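Local coordinates for putative uncharacterized protein PH0186 (Pyrococcus horikoshii, PDB 2ZTS) that binds ADP and magnesium and is probably an ATP-binding P-loop protein related to KaiC, with no established cellular role, at residues C[49-54]-C[62-67]; C[83-88]-C[92-97]. One frame throughout, in Å; residues are numbered along the deposited sequence.

Overall arrangement
From the N terminus the chain runs through strand 32-36 and the phosphate-binding loop into helix 43-58. Contact 1 closes the short connection after this helix, folding 49-54 back on strand 62-66. The chain then passes helix 71-79 and the edge of the nucleotide pocket before contact 2 closes a tighter turn, in which helix 85-90 leads straight into strand 94-97. The two contacts follow in series, neither nested nor crossed, but they meet in space: strands 62-66 and 94-97 are parallel neighbours at one end of the mixed central sheet, and Tyr-52, in 49-54, stacks on Trp-83, in 83-88. Together they pack two helices against the same sheet.

Contact 1 (C[49-54]-C[62-67]); sequences QFIYKG and GVFVTL
Ile-51, on the helix that follows the P-loop, packs on Gly-62 to Phe-64 of the next strand, part of the nucleotide-binding alpha/beta core of the KaiC family. The helix and strand run roughly antiparallel, their short axes at 154° and 8.1 Å apart at closest approach, as expected where a helix returns over its sheet. One side chain does nearly all the touching from the helix, and each of its branches has a different target. With CG2 anti to the backbone N and CG1 anti to the carbonyl carbon (chi1 -65°), Ile-51 CG2 comes down on the backbone of Gly-62, 3.9 Å from Gly-62 C. The chain then folds at chi2 (-60°), and Ile-51 CD1 settles 3.8 Å from Val-63 O. Ile-51 CG1 lies at the edge of the Phe-64 ring, near its plane, 3.9 Å from Phe-64 CD1. A side chain at Gly-62 would collide with Ile-51 CG2, which is how helix and strand can lie so close there, with the CA atoms of Ile-51 and Gly-62 5.3 Å apart. No hydrogen bond crosses the interface; it is buried, apolar packing. The Phe-64 side chain lies near the phosphate-binding loop and the magnesium site without touching them, about 8 Å from the bound ion and about 5 Å from the side chain of the magnesium-binding Thr-44. Strand 62-66 is bonded through its backbone to strand 94-97, by way of Gly-62, Phe-64 and Thr-66, and to strand 138-142, by way of Val-63. Ile-51 and Phe-64 both lean on Val-140 of the latter strand, whereas Val-63 turns from helix 43-58 to meet helix 120-134, leaving the sheet layered between the two helices.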
loop_
_atom_site.group_PDB
_atom_site.type_symbol
_atom_site.label_atom_id
_atom_site.label_comp_id
_atom_site.label_asym_id
_atom_site.label_seq_id
_atom_site.Cartn_x
_atom_site.Cartn_y
_atom_site.Cartn_z
ATOM N N GLN C 49 26.047 -24.053 -8.105
ATOM C CA GLN C 49 26.107 -25.122 -9.065
ATOM C C GLN C 49 26.704 -24.630 -10.385
ATOM O O GLN C 49 27.547 -25.308 -11.007
ATOM C CB GLN C 49 24.704 -25.709 -9.285
ATOM C CG GLN C 49 24.675 -27.148 -9.781
ATOM C CD GLN C 49 23.311 -27.799 -9.564
ATOM O OE1 GLN C 49 22.649 -27.492 -8.581
ATOM N NE2 GLN C 49 22.871 -28.651 -10.502
ATOM N N PHE C 50 26.292 -23.429 -10.790
ATOM C CA PHE C 50 26.783 -22.788 -11.998
ATOM C C PHE C 50 28.294 -22.635 -11.921
ATOM O O PHE C 50 28.969 -22.901 -12.906
ATOM C CB PHE C 50 26.084 -21.423 -12.183
ATOM C CG PHE C 50 26.670 -20.500 -13.256
ATOM C CD1 PHE C 50 26.491 -20.757 -14.612
ATOM C CD2 PHE C 50 27.209 -19.297 -12.919
ATOM C CE1 PHE C 50 26.931 -19.878 -15.573
ATOM C CE2 PHE C 50 27.650 -18.385 -13.910
ATOM C CZ PHE C 50 27.496 -18.684 -15.218
ATOM N N ILE C 51 28.820 -22.129 -10.807
ATOM C CA ILE C 51 30.256 -21.904 -10.682
ATOM C C ILE C 51 30.988 -23.234 -10.543
ATOM O O ILE C 51 31.972 -23.487 -11.238
ATOM C CB ILE C 51 30.609 -21.037 -9.468
ATOM C CG1 ILE C 51 30.051 -19.623 -9.602
ATOM C CG2 ILE C 51 32.136 -20.919 -9.288
ATOM C CD1 ILE C 51 30.543 -18.858 -10.786
ATOM N N TYR C 52 30.471 -24.089 -9.666
ATOM C CA TYR C 52 31.116 -25.350 -9.375
ATOM C C TYR C 52 31.135 -26.289 -10.572
ATOM O O TYR C 52 32.168 -26.893 -10.855
ATOM C CB TYR C 52 30.453 -26.073 -8.246
ATOM C CG TYR C 52 31.201 -27.322 -7.862
ATOM C CD1 TYR C 52 32.377 -27.231 -7.162
ATOM C CD2 TYR C 52 30.738 -28.587 -8.213
ATOM C CE1 TYR C 52 33.121 -28.396 -6.819
ATOM C CE2 TYR C 52 31.473 -29.770 -7.860
ATOM C CZ TYR C 52 32.656 -29.654 -7.164
ATOM O OH TYR C 52 33.425 -30.766 -6.782
ATOM N N LYS C 53 29.993 -26.437 -11.229
ATOM C CA LYS C 53 29.917 -27.245 -12.428
ATOM C C LYS C 53 30.663 -26.582 -13.597
ATOM O O LYS C 53 31.254 -27.256 -14.429
ATOM C CB LYS C 53 28.480 -27.538 -12.845
ATOM C CG LYS C 53 27.752 -28.471 -11.924
ATOM C CD LYS C 53 28.500 -29.800 -11.771
ATOM C CE LYS C 53 27.637 -30.934 -11.273
ATOM N NZ LYS C 53 28.490 -32.086 -10.885
ATOM N N GLY C 54 30.605 -25.271 -13.674
ATOM C CA GLY C 54 31.434 -24.597 -14.630
ATOM C C GLY C 54 32.878 -25.111 -14.538
ATOM O O GLY C 54 33.439 -25.513 -15.537
ATOM N N GLY C 62 35.726 -19.869 -12.258
ATOM C CA GLY C 62 34.635 -19.069 -11.737
ATOM C C GLY C 62 34.879 -18.362 -10.424
ATOM O O GLY C 62 35.611 -18.833 -9.550
ATOM N N VAL C 63 34.277 -17.190 -10.289
ATOM C CA VAL C 63 34.339 -16.432 -9.069
ATOM C C VAL C 63 32.941 -16.377 -8.396
ATOM O O VAL C 63 32.009 -15.866 -8.962
ATOM C CB VAL C 63 34.869 -15.028 -9.310
ATOM C CG1 VAL C 63 34.891 -14.256 -8.031
ATOM C CG2 VAL C 63 36.273 -15.067 -9.946
ATOM N N PHE C 64 32.840 -16.863 -7.177
ATOM C CA PHE C 64 31.639 -16.749 -6.412
ATOM C C PHE C 64 31.851 -15.685 -5.380
ATOM O O PHE C 64 32.650 -15.854 -4.446
ATOM C CB PHE C 64 31.316 -18.099 -5.811
ATOM C CG PHE C 64 29.921 -18.216 -5.250
ATOM C CD1 PHE C 64 29.013 -19.043 -5.848
ATOM C CD2 PHE C 64 29.555 -17.540 -4.070
ATOM C CE1 PHE C 64 27.715 -19.152 -5.359
ATOM C CE2 PHE C 64 28.262 -17.651 -3.555
ATOM C CZ PHE C 64 27.336 -18.487 -4.206
ATOM N N VAL C 65 31.150 -14.561 -5.538
ATOM C CA VAL C 65 31.244 -13.470 -4.575
ATOM C C VAL C 65 30.062 -13.651 -3.643
ATOM O O VAL C 65 28.947 -13.773 -4.131
ATOM C CB VAL C 65 31.111 -12.143 -5.247
ATOM C CG1 VAL C 65 31.135 -11.014 -4.268
ATOM C CG2 VAL C 65 32.151 -11.980 -6.390
ATOM N N THR C 66 30.290 -13.664 -2.323
ATOM C CA THR C 66 29.224 -13.700 -1.367
ATOM C C THR C 66 29.338 -12.722 -0.204
ATOM O O THR C 66 30.368 -12.596 0.416
ATOM C CB THR C 66 29.018 -15.167 -0.871
ATOM O OG1 THR C 66 28.094 -15.195 0.226
ATOM C CG2 THR C 66 30.284 -15.830 -0.406
ATOM N N LEU C 67 28.256 -11.997 0.061
ATOM C CA LEU C 67 28.138 -11.169 1.264
ATOM C C LEU C 67 26.990 -11.685 2.142
ATOM O O LEU C 67 26.617 -11.084 3.143
ATOM C CB LEU C 67 27.935 -9.693 0.807
ATOM C CG LEU C 67 29.075 -8.652 0.796
ATOM C CD1 LEU C 67 30.453 -9.107 1.276
ATOM C CD2 LEU C 67 29.175 -7.970 -0.527
#

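Contact 2 (C[83-88]-C[92-97])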
loop_
_atom_site.group_PDB
_atom_site.type_symbol
_atom_site.label_atom_id
_atom_site.label_comp_id
_atom_site.label_asym_id
_atom_site.label_seq_id
_atom_site.Cartn_x
_atom_site.Cartn_y
_atom_site.Cartn_z
ATOM N N TRP C 83 29.990 -31.358 -3.458
ATOM C CA TRP C 83 30.817 -30.413 -4.218
ATOM C C TRP C 83 31.946 -29.972 -3.337
ATOM O O TRP C 83 31.733 -29.395 -2.235
ATOM C CB TRP C 83 30.039 -29.195 -4.773
ATOM C CG TRP C 83 28.791 -29.533 -5.618
ATOM C CD1 TRP C 83 28.600 -30.624 -6.419
ATOM C CD2 TRP C 83 27.605 -28.730 -5.769
ATOM N NE1 TRP C 83 27.388 -30.542 -7.068
ATOM C CE2 TRP C 83 26.760 -29.393 -6.680
ATOM C CE3 TRP C 83 27.184 -27.503 -5.241
ATOM C CZ2 TRP C 83 25.508 -28.913 -7.000
ATOM C CZ3 TRP C 83 25.973 -27.022 -5.581
ATOM C CH2 TRP C 83 25.131 -27.721 -6.443
ATOM N N ASP C 84 33.152 -30.249 -3.841
ATOM C CA ASP C 84 34.414 -29.942 -3.186
ATOM C C ASP C 84 34.991 -28.607 -3.720
ATOM O O ASP C 84 35.843 -28.552 -4.635
ATOM C CB ASP C 84 35.376 -31.130 -3.420
ATOM C CG ASP C 84 36.613 -31.095 -2.514
ATOM O OD1 ASP C 84 36.957 -30.045 -1.956
ATOM O OD2 ASP C 84 37.315 -32.090 -2.308
ATOM N N PHE C 85 34.513 -27.505 -3.145
ATOM C CA PHE C 85 34.930 -26.189 -3.606
ATOM C C PHE C 85 36.440 -26.026 -3.378
ATOM O O PHE C 85 37.175 -25.525 -4.264
ATOM C CB PHE C 85 34.125 -25.048 -2.944
ATOM C CG PHE C 85 32.899 -24.657 -3.704
ATOM C CD1 PHE C 85 31.760 -25.445 -3.669
ATOM C CD2 PHE C 85 32.904 -23.539 -4.504
ATOM C CE1 PHE C 85 30.622 -25.088 -4.418
ATOM C CE2 PHE C 85 31.764 -23.179 -5.252
ATOM C CZ PHE C 85 30.638 -23.973 -5.211
ATOM N N GLU C 86 36.918 -26.430 -2.214
ATOM C CA GLU C 86 38.311 -26.144 -1.924
ATOM C C GLU C 86 39.288 -26.825 -2.918
ATOM O O GLU C 86 40.307 -26.218 -3.302
ATOM C CB GLU C 86 38.653 -26.354 -0.466
ATOM C CG GLU C 86 38.727 -27.785 0.050
ATOM C CD GLU C 86 39.337 -27.848 1.460
ATOM O OE1 GLU C 86 39.609 -28.977 1.961
ATOM O OE2 GLU C 86 39.550 -26.758 2.064
ATOM N N LYS C 87 38.940 -28.034 -3.386
ATOM C CA LYS C 87 39.762 -28.724 -4.378
ATOM C C LYS C 87 40.011 -27.807 -5.582
ATOM O O LYS C 87 41.150 -27.646 -6.027
ATOM C CB LYS C 87 39.090 -30.031 -4.793
ATOM C CG LYS C 87 39.866 -30.835 -5.851
ATOM C CD LYS C 87 38.980 -31.900 -6.492
ATOM C CE LYS C 87 39.752 -32.741 -7.510
ATOM N NZ LYS C 87 40.251 -31.889 -8.652
ATOM N N TYR C 88 38.957 -27.156 -6.094
ATOM C CA TYR C 88 39.115 -26.304 -7.288
ATOM C C TYR C 88 39.734 -24.958 -6.980
ATOM O O TYR C 88 40.401 -24.388 -7.831
ATOM C CB TYR C 88 37.793 -26.219 -8.096
ATOM C CG TYR C 88 37.443 -27.560 -8.697
ATOM C CD1 TYR C 88 37.994 -27.971 -9.902
ATOM C CD2 TYR C 88 36.639 -28.443 -8.016
ATOM C CE1 TYR C 88 37.731 -29.218 -10.407
ATOM C CE2 TYR C 88 36.335 -29.666 -8.519
ATOM C CZ TYR C 88 36.894 -30.062 -9.716
ATOM O OH TYR C 88 36.565 -31.315 -10.220
ATOM N N GLY C 92 43.244 -23.225 -8.528
ATOM C CA GLY C 92 42.943 -21.930 -9.171
ATOM C C GLY C 92 41.738 -21.802 -10.154
ATOM O O GLY C 92 41.636 -20.805 -10.872
ATOM N N LYS C 93 40.860 -22.806 -10.201
ATOM C CA LYS C 93 39.686 -22.785 -11.065
ATOM C C LYS C 93 38.472 -22.133 -10.383
ATOM O O LYS C 93 37.556 -21.737 -11.078
ATOM C CB LYS C 93 39.310 -24.172 -11.586
ATOM C CG LYS C 93 40.432 -24.907 -12.330
ATOM C CD LYS C 93 40.188 -25.080 -13.833
ATOM C CE LYS C 93 41.320 -25.879 -14.511
ATOM N NZ LYS C 93 42.734 -25.287 -14.312
ATOM N N ILE C 94 38.480 -21.993 -9.056
ATOM C CA ILE C 94 37.425 -21.246 -8.372
ATOM C C ILE C 94 38.014 -20.328 -7.373
ATOM O O ILE C 94 38.923 -20.693 -6.669
ATOM C CB ILE C 94 36.448 -22.196 -7.636
ATOM C CG1 ILE C 94 35.694 -23.068 -8.606
ATOM C CG2 ILE C 94 35.437 -21.411 -6.771
ATOM C CD1 ILE C 94 34.722 -24.062 -7.881
ATOM N N ALA C 95 37.495 -19.126 -7.286
ATOM C CA ALA C 95 37.759 -18.280 -6.124
ATOM C C ALA C 95 36.456 -17.920 -5.450
ATOM O O ALA C 95 35.418 -17.696 -6.128
ATOM C CB ALA C 95 38.483 -17.047 -6.542
ATOM N N ILE C 96 36.514 -17.841 -4.112
ATOM C CA ILE C 96 35.401 -17.369 -3.294
ATOM C C ILE C 96 35.846 -16.079 -2.672
ATOM O O ILE C 96 36.901 -16.035 -2.014
ATOM C CB ILE C 96 34.960 -18.352 -2.173
ATOM C CG1 ILE C 96 34.460 -19.676 -2.751
ATOM C CG2 ILE C 96 33.839 -17.676 -1.327
ATOM C CD1 ILE C 96 34.304 -20.873 -1.699
ATOM N N VAL C 97 35.042 -15.031 -2.913
ATOM C CA VAL C 97 35.249 -13.702 -2.377
ATOM C C VAL C 97 34.139 -13.368 -1.394
ATOM O O VAL C 97 32.971 -13.116 -1.801
ATOM C CB VAL C 97 35.195 -12.669 -3.499
ATOM C CG1 VAL C 97 35.340 -11.297 -2.931
ATOM C CG2 VAL C 97 36.266 -12.955 -4.604
#
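Ile-94 fills the angle between Phe-85 and Tyr-88, and here the contact is tight. Its CG1 stands anti to the carbonyl carbon and the chain stays extended beyond it (chi2 179°), which carries Ile-94 CD1 to 3.8 Å from Tyr-88 CB and 3.9 Å from Phe-85 CD2. The branch methyl Ile-94 CG2 reaches the same ring carbon, Phe-85 CD2, at 4.0 Å, and the two side chains cross at about a right angle. Ile-96, two residues on, adds its CD1 at 4.1 Å from Phe-85 CD2. With only an alanine at Ile-94, the CB of Tyr-88 would probably lose its apolar partner and Phe-85 would be held on this side mainly by Ile-96. Phe-85 is also packed against Tyr-52 of helix 43-58 and Met-78 of helix 71-79. Beyond this packing, helix 85-90 ends in a Schellman motif: Gly-92 takes a positive phi (62°), and Lys-93 N returns to Tyr-88 O at 2.9 Å, the long bond that closes such a turn. The same carbonyl oxygen of Tyr-88 receives a second, weak bond from Ile-94 N at 3.3 Å, so the helix end is stitched to the start of strand 94-97. The other end of the helix is capped by Asp-84, whose OD1 takes Lys-87 N at 3.2 Å from above the carboxylate plane (59° out of it). On the looser side, Lys-93 sets only its CB near the edge of the Tyr-88 ring before its bent chain leads away, and both residues are partly exposed. Asp-84 and Lys-87 are exposed, and Lys-87 NZ forms a salt bridge with Glu-91.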